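Local coordinates for protein 11R-lipoxygenase (Gersemia fruticosa, PDB 3VF1) that is a calcium-dependent, non-heme iron lipoxygenase that probably inserts molecular oxygen into polyunsaturated fatty acids as part of lipid metabolism, at residues A[328-336]-A[378-386]; A[406-417]-A[524-534]. One frame throughout, in Å; residues are numbered along the deposited sequence.

Overall arrangement
Both contacts use the long helix 369-410 of the lipoxygenase catalytic domain, and they follow one another along the chain. Contact 1 packs an early part of this helix against the central strand of a five-stranded antiparallel sheet and the loop before it; contact 2 joins its C-terminal end to helix 525-538. They lie on opposite sides of the chain's centre, 41 Å apart between centres and about 21 Å between nearest atoms. Between them the helix carries His392 and His397, which bind the iron together with His575, Asn579 and Ile698. Contact 1 comes nearer to this site, the side chain of Gln385 being about 11 Å from that of His392, whereas contact 2 lies away from it.

Contact 1: A[328-336]-A[378-386]; sequences YITTPLGLF and WLRCADTQY
Pro332 and Leu379 meet where the antiparallel sheet of the lipoxygenase domain packs on the long iron-binding helix; strand 333-336 and helix 378-386 run 9.3 Å apart at an angle of 111°. The tight part is apolar and starts at Pro332, whose CG and CD lie against Ala382 CB, CG at 3.5 Å. Leu379 lies next to it and divides its branches, CD1 going to Pro332 CB (3.8 Å) and CD2 to Gly334 CA and the Phe336 ring. Phe257 and Phe261 of helix 254-263 also touch Leu379. On the other flank Ile329 turns its end inward: CG1 stands anti to the backbone N (chi1 -157°), which carries CD1 to 3.4 Å from Cys381 SG and against Gln385 CG.

Thr330 and Trp378 form a second buried part, a water-bridged seam. Their side chains cross at about a right angle, the methyl CG2 of Thr330 being 3.7 Å from Trp378 CE3. No direct hydrogen bond joins the segments; a water bridges them instead, accepting from Thr330 N and donating to Thr330 OG1 and to Trp378 O (2.8 Å). Thr330 OG1 is bonded to Leu351 O as well. The contact is looser toward the partly exposed Tyr328: its phenol leads away from the helix, leaving CB 3.9 Å from Trp378 CH2, in the plane of the indole. Within the helix, Gln385 folds back on Cys381, and its NE2 has a further partner in Thr594 O. Gln385 N and NE2 approach Cys381 O from opposite faces of the carbonyl plane, NE2 at 3.0 Å.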
loop_
_atom_site.group_PDB
_atom_site.type_symbol
_atom_site.label_atom_id
_atom_site.label_comp_id
_atom_site.label_asym_id
_atom_site.label_seq_id
_atom_site.Cartn_x
_atom_site.Cartn_y
_atom_site.Cartn_z
ATOM N N TYR A 328 1.928 9.472 26.372
ATOM C CA TYR A 328 3.376 9.505 26.506
ATOM C C TYR A 328 4.052 8.527 25.558
ATOM O O TYR A 328 3.445 7.555 25.107
ATOM C CB TYR A 328 3.772 9.177 27.946
ATOM C CG TYR A 328 3.137 10.089 28.968
ATOM C CD1 TYR A 328 1.860 9.838 29.449
ATOM C CD2 TYR A 328 3.812 11.202 29.448
ATOM C CE1 TYR A 328 1.273 10.671 30.381
ATOM C CE2 TYR A 328 3.233 12.040 30.382
ATOM C CZ TYR A 328 1.963 11.769 30.844
ATOM O OH TYR A 328 1.380 12.600 31.772
ATOM N N ILE A 329 5.314 8.806 25.259
ATOM C CA ILE A 329 6.141 7.914 24.466
ATOM C C ILE A 329 7.593 8.204 24.810
ATOM O O ILE A 329 7.922 9.294 25.270
ATOM C CB ILE A 329 5.921 8.115 22.950
ATOM C CG1 ILE A 329 6.315 6.855 22.175
ATOM C CG2 ILE A 329 6.713 9.317 22.444
ATOM C CD1 ILE A 329 5.450 5.645 22.473
ATOM N N THR A 330 8.458 7.223 24.593
ATOM C CA THR A 330 9.878 7.403 24.840
ATOM C C THR A 330 10.628 7.299 23.517
ATOM O O THR A 330 10.022 7.369 22.449
ATOM C CB THR A 330 10.410 6.363 25.846
ATOM O OG1 THR A 330 10.450 5.066 25.236
ATOM C CG2 THR A 330 9.523 6.317 27.081
ATOM N N THR A 331 11.943 7.146 23.593
ATOM C CA THR A 331 12.778 7.063 22.405
ATOM C C THR A 331 13.738 5.898 22.591
ATOM O O THR A 331 14.955 6.081 22.634
ATOM C CB THR A 331 13.562 8.369 22.202
ATOM O OG1 THR A 331 14.435 8.583 23.318
ATOM C CG2 THR A 331 12.607 9.545 22.080
ATOM N N PRO A 332 13.183 4.683 22.691
ATOM C CA PRO A 332 13.888 3.520 23.233
ATOM C C PRO A 332 14.909 2.885 22.299
ATOM O O PRO A 332 14.952 3.181 21.106
ATOM C CB PRO A 332 12.754 2.531 23.489
ATOM C CG PRO A 332 11.756 2.846 22.437
ATOM C CD PRO A 332 11.834 4.334 22.216
ATOM N N LEU A 333 15.732 2.017 22.876
ATOM C CA LEU A 333 16.619 1.151 22.118
ATOM C C LEU A 333 16.448 -0.266 22.642
ATOM O O LEU A 333 16.429 -0.491 23.850
ATOM C CB LEU A 333 18.080 1.577 22.267
ATOM C CG LEU A 333 18.450 2.981 21.792
ATOM C CD1 LEU A 333 18.280 3.988 22.916
ATOM C CD2 LEU A 333 19.870 3.001 21.252
ATOM N N GLY A 334 16.314 -1.220 21.730
ATOM C CA GLY A 334 16.182 -2.611 22.107
ATOM C C GLY A 334 17.331 -3.420 21.547
ATOM O O GLY A 334 17.742 -3.218 20.408
ATOM N N LEU A 335 17.857 -4.336 22.350
ATOM C CA LEU A 335 18.943 -5.198 21.908
ATOM C C LEU A 335 18.455 -6.638 21.883
ATOM O O LEU A 335 17.787 -7.090 22.810
ATOM C CB LEU A 335 20.151 -5.061 22.833
ATOM C CG LEU A 335 21.489 -5.500 22.237
ATOM C CD1 LEU A 335 21.907 -4.564 21.111
ATOM C CD2 LEU A 335 22.560 -5.560 23.312
ATOM N N PHE A 336 18.786 -7.353 20.813
ATOM C CA PHE A 336 18.318 -8.719 20.634
ATOM C C PHE A 336 19.482 -9.672 20.397
ATOM O O PHE A 336 20.555 -9.265 19.958
ATOM C CB PHE A 336 17.336 -8.795 19.464
ATOM C CG PHE A 336 16.112 -7.942 19.642
ATOM C CD1 PHE A 336 16.187 -6.565 19.514
ATOM C CD2 PHE A 336 14.886 -8.514 19.931
ATOM C CE1 PHE A 336 15.063 -5.777 19.675
ATOM C CE2 PHE A 336 13.758 -7.729 20.091
ATOM C CZ PHE A 336 13.850 -6.357 19.963
ATOM N N TRP A 378 6.793 -0.704 26.410
ATOM C CA TRP A 378 7.185 0.634 25.973
ATOM C C TRP A 378 8.001 0.599 24.685
ATOM O O TRP A 378 7.970 1.545 23.900
ATOM C CB TRP A 378 7.965 1.351 27.075
ATOM C CG TRP A 378 7.081 1.963 28.127
ATOM C CD1 TRP A 378 6.716 1.410 29.321
ATOM C CD2 TRP A 378 6.447 3.248 28.070
ATOM N NE1 TRP A 378 5.898 2.270 30.010
ATOM C CE2 TRP A 378 5.716 3.404 29.265
ATOM C CE3 TRP A 378 6.427 4.278 27.127
ATOM C CZ2 TRP A 378 4.975 4.551 29.539
ATOM C CZ3 TRP A 378 5.690 5.416 27.402
ATOM C CH2 TRP A 378 4.976 5.543 28.598
ATOM N N LEU A 379 8.727 -0.493 24.465
ATOM C CA LEU A 379 9.488 -0.663 23.232
ATOM C C LEU A 379 8.541 -0.893 22.056
ATOM O O LEU A 379 8.731 -0.336 20.976
ATOM C CB LEU A 379 10.463 -1.836 23.360
ATOM C CG LEU A 379 11.362 -2.100 22.151
ATOM C CD1 LEU A 379 12.287 -0.922 21.886
ATOM C CD2 LEU A 379 12.168 -3.376 22.357
ATOM N N ARG A 380 7.519 -1.714 22.273
ATOM C CA ARG A 380 6.527 -1.996 21.243
ATOM C C ARG A 380 5.691 -0.762 20.924
ATOM O O ARG A 380 5.317 -0.536 19.774
ATOM C CB ARG A 380 5.612 -3.138 21.686
ATOM C CG ARG A 380 6.312 -4.478 21.803
ATOM C CD ARG A 380 6.742 -4.994 20.441
ATOM N NE ARG A 380 5.599 -5.266 19.571
ATOM C CZ ARG A 380 5.678 -5.426 18.254
ATOM N NH1 ARG A 380 6.847 -5.335 17.632
ATOM N NH2 ARG A 380 4.581 -5.670 17.552
ATOM N N CYS A 381 5.394 0.033 21.944
ATOM C CA CYS A 381 4.603 1.240 21.752
ATOM C C CYS A 381 5.315 2.183 20.791
ATOM O O CYS A 381 4.694 2.758 19.897
ATOM C CB CYS A 381 4.344 1.938 23.087
ATOM S SG CYS A 381 3.111 3.265 22.989
ATOM N N ALA A 382 6.622 2.334 20.978
ATOM C CA ALA A 382 7.430 3.151 20.085
ATOM C C ALA A 382 7.350 2.605 18.663
ATOM O O ALA A 382 7.214 3.363 17.699
ATOM C CB ALA A 382 8.873 3.182 20.558
ATOM N N ASP A 383 7.430 1.283 18.539
ATOM C CA ASP A 383 7.405 0.633 17.234
ATOM C C ASP A 383 6.071 0.867 16.534
ATOM O O ASP A 383 6.021 0.997 15.312
ATOM C CB ASP A 383 7.668 -0.867 17.381
ATOM C CG ASP A 383 7.752 -1.578 16.043
ATOM O OD1 ASP A 383 8.830 -1.536 15.411
ATOM O OD2 ASP A 383 6.738 -2.179 15.626
ATOM N N THR A 384 4.996 0.921 17.311
ATOM C CA THR A 384 3.668 1.169 16.760
ATOM C C THR A 384 3.603 2.546 16.110
ATOM O O THR A 384 3.049 2.700 15.023
ATOM C CB THR A 384 2.577 1.081 17.844
ATOM O OG1 THR A 384 2.530 -0.251 18.367
ATOM C CG2 THR A 384 1.217 1.448 17.264
ATOM N N GLN A 385 4.170 3.543 16.782
ATOM C CA GLN A 385 4.207 4.896 16.243
ATOM C C GLN A 385 4.896 4.851 14.888
ATOM O O GLN A 385 4.412 5.411 13.905
ATOM C CB GLN A 385 4.976 5.849 17.168
ATOM C CG GLN A 385 4.651 5.737 18.650
ATOM C CD GLN A 385 3.175 5.898 18.947
ATOM O OE1 GLN A 385 2.596 6.958 18.710
ATOM N NE2 GLN A 385 2.556 4.844 19.472
ATOM N N TYR A 386 6.036 4.167 14.854
ATOM C CA TYR A 386 6.837 4.044 13.646
ATOM C C TYR A 386 6.058 3.327 12.545
ATOM O O TYR A 386 6.032 3.776 11.403
ATOM C CB TYR A 386 8.124 3.277 13.961
ATOM C CG TYR A 386 9.167 3.327 12.868
ATOM C CD1 TYR A 386 9.012 2.599 11.694
ATOM C CD2 TYR A 386 10.317 4.091 13.016
ATOM C CE1 TYR A 386 9.968 2.639 10.696
ATOM C CE2 TYR A 386 11.279 4.137 12.024
ATOM C CZ TYR A 386 11.099 3.408 10.867
ATOM O OH TYR A 386 12.054 3.452 9.879
HETATM O O HOH W 1 8.269 4.317 24.056
#

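Contact 2: A[406-417]-A[524-534]; sequences SSWRNLPSVHPV and DNEIQDWIRDL
Asn410 and Asp533 face each other where the end of the long lipoxygenase helix crosses helix 525-534, a helix-helix packing with axes 8.8 Å apart at 136°. The Asn410 amide stands at 77° to the Asp533 carboxylate, and ND2 donates to OD2 (3.0 Å) on its anti side. The Arg409 side chain crosses that of Asp533 at about a right angle, its NE donating in the guanidinium plane to the same oxygen's syn lone pair (2.9 Å), a salt bridge. Asn410 ND2 also meets a lone pair of Ser406 O. Replacing Asn410 by a leucine removes both N-H bonds and would probably leave Asp533 OD2 with Arg409 alone of these two donors.

With chi1 at -177°, Ser406 OG swings across to helix 525-534 and donates to Trp530 O at 2.8 Å. Leu411 CD1 sits over one face of the Trp530 indole, a CH-pi contact 4.2 Å from the five-membered ring centroid, and Leu534 CD1 covers the opposite face.

The His415 ring and Asp524 carboxylate are nearly coplanar, but their bond is bent: NE2 donates to the syn lone pair of OD2 (2.8 Å), which Tyr515 OH also engages. Glu526 OE1 lies at the edge of the His415 ring and against Pro412 CD, its carboxylate held by Arg154. As N-caps, Asp524 OD1 takes Ile527 N from above the carboxylate plane and His415 ND1 accepts Val417 N at 3.1 Å.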
loop_
_atom_site.group_PDB
_atom_site.type_symbol
_atom_site.label_atom_id
_atom_site.label_comp_id
_atom_site.label_asym_id
_atom_site.label_seq_id
_atom_site.Cartn_x
_atom_site.Cartn_y
_atom_site.Cartn_z
ATOM N N SER A 406 1.339 11.093 -11.807
ATOM C CA SER A 406 2.198 11.318 -12.962
ATOM C C SER A 406 1.736 10.491 -14.159
ATOM O O SER A 406 1.887 10.911 -15.305
ATOM C CB SER A 406 3.655 10.990 -12.630
ATOM O OG SER A 406 4.490 11.265 -13.740
ATOM N N SER A 407 1.175 9.316 -13.893
ATOM C CA SER A 407 0.656 8.465 -14.958
ATOM C C SER A 407 -0.444 9.183 -15.729
ATOM O O SER A 407 -0.453 9.185 -16.961
ATOM C CB SER A 407 0.112 7.152 -14.392
ATOM O OG SER A 407 1.156 6.329 -13.901
ATOM N N TRP A 408 -1.372 9.792 -14.999
ATOM C CA TRP A 408 -2.496 10.487 -15.615
ATOM C C TRP A 408 -2.047 11.732 -16.374
ATOM O O TRP A 408 -2.661 12.116 -17.369
ATOM C CB TRP A 408 -3.532 10.873 -14.556
ATOM C CG TRP A 408 -4.391 9.725 -14.114
ATOM C CD1 TRP A 408 -4.243 8.975 -12.984
ATOM C CD2 TRP A 408 -5.532 9.197 -14.800
ATOM N NE1 TRP A 408 -5.222 8.012 -12.924
ATOM C CE2 TRP A 408 -6.026 8.127 -14.027
ATOM C CE3 TRP A 408 -6.184 9.524 -15.992
ATOM C CZ2 TRP A 408 -7.140 7.381 -14.409
ATOM C CZ3 TRP A 408 -7.290 8.783 -16.370
ATOM C CH2 TRP A 408 -7.756 7.724 -15.581
ATOM N N ARG A 409 -0.968 12.351 -15.910
ATOM C CA ARG A 409 -0.517 13.625 -16.463
ATOM C C ARG A 409 0.409 13.491 -17.671
ATOM O O ARG A 409 0.532 14.426 -18.460
ATOM C CB ARG A 409 0.200 14.436 -15.381
ATOM C CG ARG A 409 -0.714 14.970 -14.295
ATOM C CD ARG A 409 0.084 15.556 -13.143
ATOM N NE ARG A 409 1.043 16.562 -13.591
ATOM C CZ ARG A 409 0.725 17.806 -13.937
ATOM N NH1 ARG A 409 -0.537 18.211 -13.904
ATOM N NH2 ARG A 409 1.672 18.647 -14.326
ATOM N N ASN A 410 1.066 12.344 -17.816
ATOM C CA ASN A 410 2.113 12.208 -18.824
ATOM C C ASN A 410 1.980 11.005 -19.760
ATOM O O ASN A 410 2.625 10.966 -20.808
ATOM C CB ASN A 410 3.481 12.167 -18.141
ATOM C CG ASN A 410 3.726 13.377 -17.263
ATOM O OD1 ASN A 410 4.128 14.437 -17.745
ATOM N ND2 ASN A 410 3.483 13.227 -15.966
ATOM N N LEU A 411 1.154 10.031 -19.393
ATOM C CA LEU A 411 1.029 8.815 -20.191
ATOM C C LEU A 411 -0.368 8.659 -20.782
ATOM O O LEU A 411 -1.366 8.818 -20.079
ATOM C CB LEU A 411 1.355 7.584 -19.346
ATOM C CG LEU A 411 2.752 7.526 -18.729
ATOM C CD1 LEU A 411 2.910 6.246 -17.923
ATOM C CD2 LEU A 411 3.826 7.622 -19.800
ATOM N N PRO A 412 -0.442 8.350 -22.086
ATOM C CA PRO A 412 -1.715 8.000 -22.720
ATOM C C PRO A 412 -2.040 6.529 -22.485
ATOM O O PRO A 412 -1.124 5.727 -22.292
ATOM C CB PRO A 412 -1.444 8.261 -24.200
ATOM C CG PRO A 412 0.011 7.988 -24.357
ATOM C CD PRO A 412 0.661 8.406 -23.063
ATOM N N SER A 413 -3.322 6.182 -22.506
ATOM C CA SER A 413 -3.754 4.825 -22.184
ATOM C C SER A 413 -3.296 3.781 -23.206
ATOM O O SER A 413 -3.535 2.586 -23.022
ATOM C CB SER A 413 -5.279 4.778 -22.037
ATOM O OG SER A 413 -5.920 5.289 -23.191
ATOM N N VAL A 414 -2.649 4.225 -24.280
ATOM C CA VAL A 414 -2.135 3.309 -25.295
ATOM C C VAL A 414 -0.690 2.905 -24.988
ATOM O O VAL A 414 -0.142 1.996 -25.608
ATOM C CB VAL A 414 -2.212 3.934 -26.709
ATOM C CG1 VAL A 414 -1.183 5.048 -26.867
ATOM C CG2 VAL A 414 -2.022 2.868 -27.781
ATOM N N HIS A 415 -0.085 3.582 -24.018
ATOM C CA HIS A 415 1.295 3.311 -23.626
ATOM C C HIS A 415 1.372 2.034 -22.784
ATOM O O HIS A 415 0.554 1.829 -21.886
ATOM C CB HIS A 415 1.837 4.498 -22.830
ATOM C CG HIS A 415 3.330 4.532 -22.730
ATOM N ND1 HIS A 415 4.066 3.499 -22.193
ATOM C CD2 HIS A 415 4.225 5.484 -23.085
ATOM C CE1 HIS A 415 5.349 3.808 -22.229
ATOM N NE2 HIS A 415 5.474 5.008 -22.765
ATOM N N PRO A 416 2.357 1.165 -23.072
ATOM C CA PRO A 416 2.484 -0.120 -22.369
ATOM C C PRO A 416 2.700 0.011 -20.859
ATOM O O PRO A 416 2.196 -0.812 -20.101
ATOM C CB PRO A 416 3.708 -0.767 -23.031
ATOM C CG PRO A 416 4.445 0.356 -23.676
ATOM C CD PRO A 416 3.391 1.322 -24.108
ATOM N N VAL A 417 3.447 1.027 -20.437
ATOM C CA VAL A 417 3.703 1.258 -19.019
ATOM C C VAL A 417 2.432 1.679 -18.286
ATOM O O VAL A 417 2.220 1.294 -17.137
ATOM C CB VAL A 417 4.794 2.326 -18.812
ATOM C CG1 VAL A 417 4.886 2.727 -17.346
ATOM C CG2 VAL A 417 6.132 1.812 -19.314
ATOM N N ASP A 524 11.624 7.671 -25.974
ATOM C CA ASP A 524 10.221 7.625 -25.583
ATOM C C ASP A 524 9.913 8.891 -24.796
ATOM O O ASP A 524 10.015 8.910 -23.574
ATOM C CB ASP A 524 9.922 6.386 -24.733
ATOM C CG ASP A 524 8.486 6.346 -24.243
ATOM O OD1 ASP A 524 7.804 7.393 -24.288
ATOM O OD2 ASP A 524 8.037 5.267 -23.803
ATOM N N ASN A 525 9.535 9.948 -25.506
ATOM C CA ASN A 525 9.299 11.244 -24.880
ATOM C C ASN A 525 8.270 11.185 -23.752
ATOM O O ASN A 525 8.290 12.016 -22.844
ATOM C CB ASN A 525 8.853 12.258 -25.935
ATOM C CG ASN A 525 7.577 11.841 -26.643
ATOM O OD1 ASN A 525 7.562 10.871 -27.401
ATOM N ND2 ASN A 525 6.499 12.577 -26.403
ATOM N N GLU A 526 7.377 10.202 -23.807
ATOM C CA GLU A 526 6.278 10.121 -22.850
ATOM C C GLU A 526 6.703 9.561 -21.490
ATOM O O GLU A 526 6.237 10.030 -20.453
ATOM C CB GLU A 526 5.123 9.308 -23.440
ATOM C CG GLU A 526 4.383 10.047 -24.544
ATOM C CD GLU A 526 3.336 9.197 -25.235
ATOM O OE1 GLU A 526 3.290 7.974 -24.986
ATOM O OE2 GLU A 526 2.555 9.756 -26.035
ATOM N N ILE A 527 7.584 8.565 -21.489
ATOM C CA ILE A 527 8.090 8.020 -20.235
ATOM C C ILE A 527 9.054 9.013 -19.597
ATOM O O ILE A 527 9.202 9.052 -18.374
ATOM C CB ILE A 527 8.808 6.666 -20.434
ATOM C CG1 ILE A 527 8.858 5.885 -19.117
ATOM C CG2 ILE A 527 10.215 6.871 -20.975
ATOM C CD1 ILE A 527 7.502 5.410 -18.628
ATOM N N GLN A 528 9.704 9.818 -20.431
ATOM C CA GLN A 528 10.631 10.834 -19.948
ATOM C C GLN A 528 9.870 11.969 -19.271
ATOM O O GLN A 528 10.354 12.565 -18.309
ATOM C CB GLN A 528 11.480 11.375 -21.099
ATOM C CG GLN A 528 12.281 10.304 -21.827
ATOM C CD GLN A 528 13.287 9.608 -20.931
ATOM O OE1 GLN A 528 13.696 10.144 -19.905
ATOM N NE2 GLN A 528 13.686 8.402 -21.317
ATOM N N ASP A 529 8.677 12.268 -19.778
ATOM C CA ASP A 529 7.804 13.248 -19.143
ATOM C C ASP A 529 7.337 12.700 -17.801
ATOM O O ASP A 529 7.273 13.422 -16.807
ATOM C CB ASP A 529 6.591 13.550 -20.028
ATOM C CG ASP A 529 6.967 14.253 -21.318
ATOM O OD1 ASP A 529 8.002 14.954 -21.334
ATOM O OD2 ASP A 529 6.226 14.110 -22.313
ATOM N N TRP A 530 7.015 11.412 -17.791
ATOM C CA TRP A 530 6.551 10.734 -16.589
ATOM C C TRP A 530 7.575 10.835 -15.463
ATOM O O TRP A 530 7.265 11.321 -14.375
ATOM C CB TRP A 530 6.260 9.265 -16.904
ATOM C CG TRP A 530 5.691 8.501 -15.753
ATOM C CD1 TRP A 530 4.476 8.690 -15.168
ATOM C CD2 TRP A 530 6.309 7.415 -15.052
ATOM N NE1 TRP A 530 4.297 7.793 -14.145
ATOM C CE2 TRP A 530 5.410 6.998 -14.053
ATOM C CE3 TRP A 530 7.536 6.754 -15.172
ATOM C CZ2 TRP A 530 5.697 5.954 -13.177
ATOM C CZ3 TRP A 530 7.819 5.716 -14.303
ATOM C CH2 TRP A 530 6.904 5.327 -13.318
ATOM N N ILE A 531 8.798 10.383 -15.725
ATOM C CA ILE A 531 9.827 10.344 -14.689
ATOM C C ILE A 531 10.307 11.744 -14.316
ATOM O O ILE A 531 10.720 11.980 -13.181
ATOM C CB ILE A 531 11.036 9.480 -15.114
ATOM C CG1 ILE A 531 11.943 9.201 -13.912
ATOM C CG2 ILE A 531 11.826 10.160 -16.225
ATOM C CD1 ILE A 531 11.272 8.422 -12.796
ATOM N N ARG A 532 10.249 12.671 -15.265
ATOM C CA ARG A 532 10.657 14.046 -15.000
ATOM C C ARG A 532 9.650 14.745 -14.090
ATOM O O ARG A 532 10.020 15.575 -13.259
ATOM C CB ARG A 532 10.814 14.832 -16.305
ATOM C CG ARG A 532 11.167 16.298 -16.084
ATOM C CD ARG A 532 11.608 16.998 -17.365
ATOM N NE ARG A 532 10.569 16.999 -18.394
ATOM C CZ ARG A 532 10.538 16.188 -19.451
ATOM N NH1 ARG A 532 11.492 15.287 -19.657
ATOM N NH2 ARG A 532 9.539 16.281 -20.318
ATOM N N ASP A 533 8.377 14.404 -14.249
ATOM C CA ASP A 533 7.327 14.994 -13.428
ATOM C C ASP A 533 7.428 14.484 -11.991
ATOM O O ASP A 533 7.124 15.207 -11.042
ATOM C CB ASP A 533 5.952 14.669 -14.013
ATOM C CG ASP A 533 4.869 15.602 -13.510
ATOM O OD1 ASP A 533 5.208 16.632 -12.893
ATOM O OD2 ASP A 533 3.678 15.309 -13.746
ATOM N N LEU A 534 7.858 13.236 -11.838
ATOM C CA LEU A 534 8.059 12.649 -10.518
ATOM C C LEU A 534 9.250 13.289 -9.814
ATOM O O LEU A 534 9.178 13.622 -8.630
ATOM C CB LEU A 534 8.285 11.140 -10.637
ATOM C CG LEU A 534 7.084 10.317 -11.097
ATOM C CD1 LEU A 534 7.490 8.874 -11.355
ATOM C CD2 LEU A 534 5.964 10.387 -10.072
#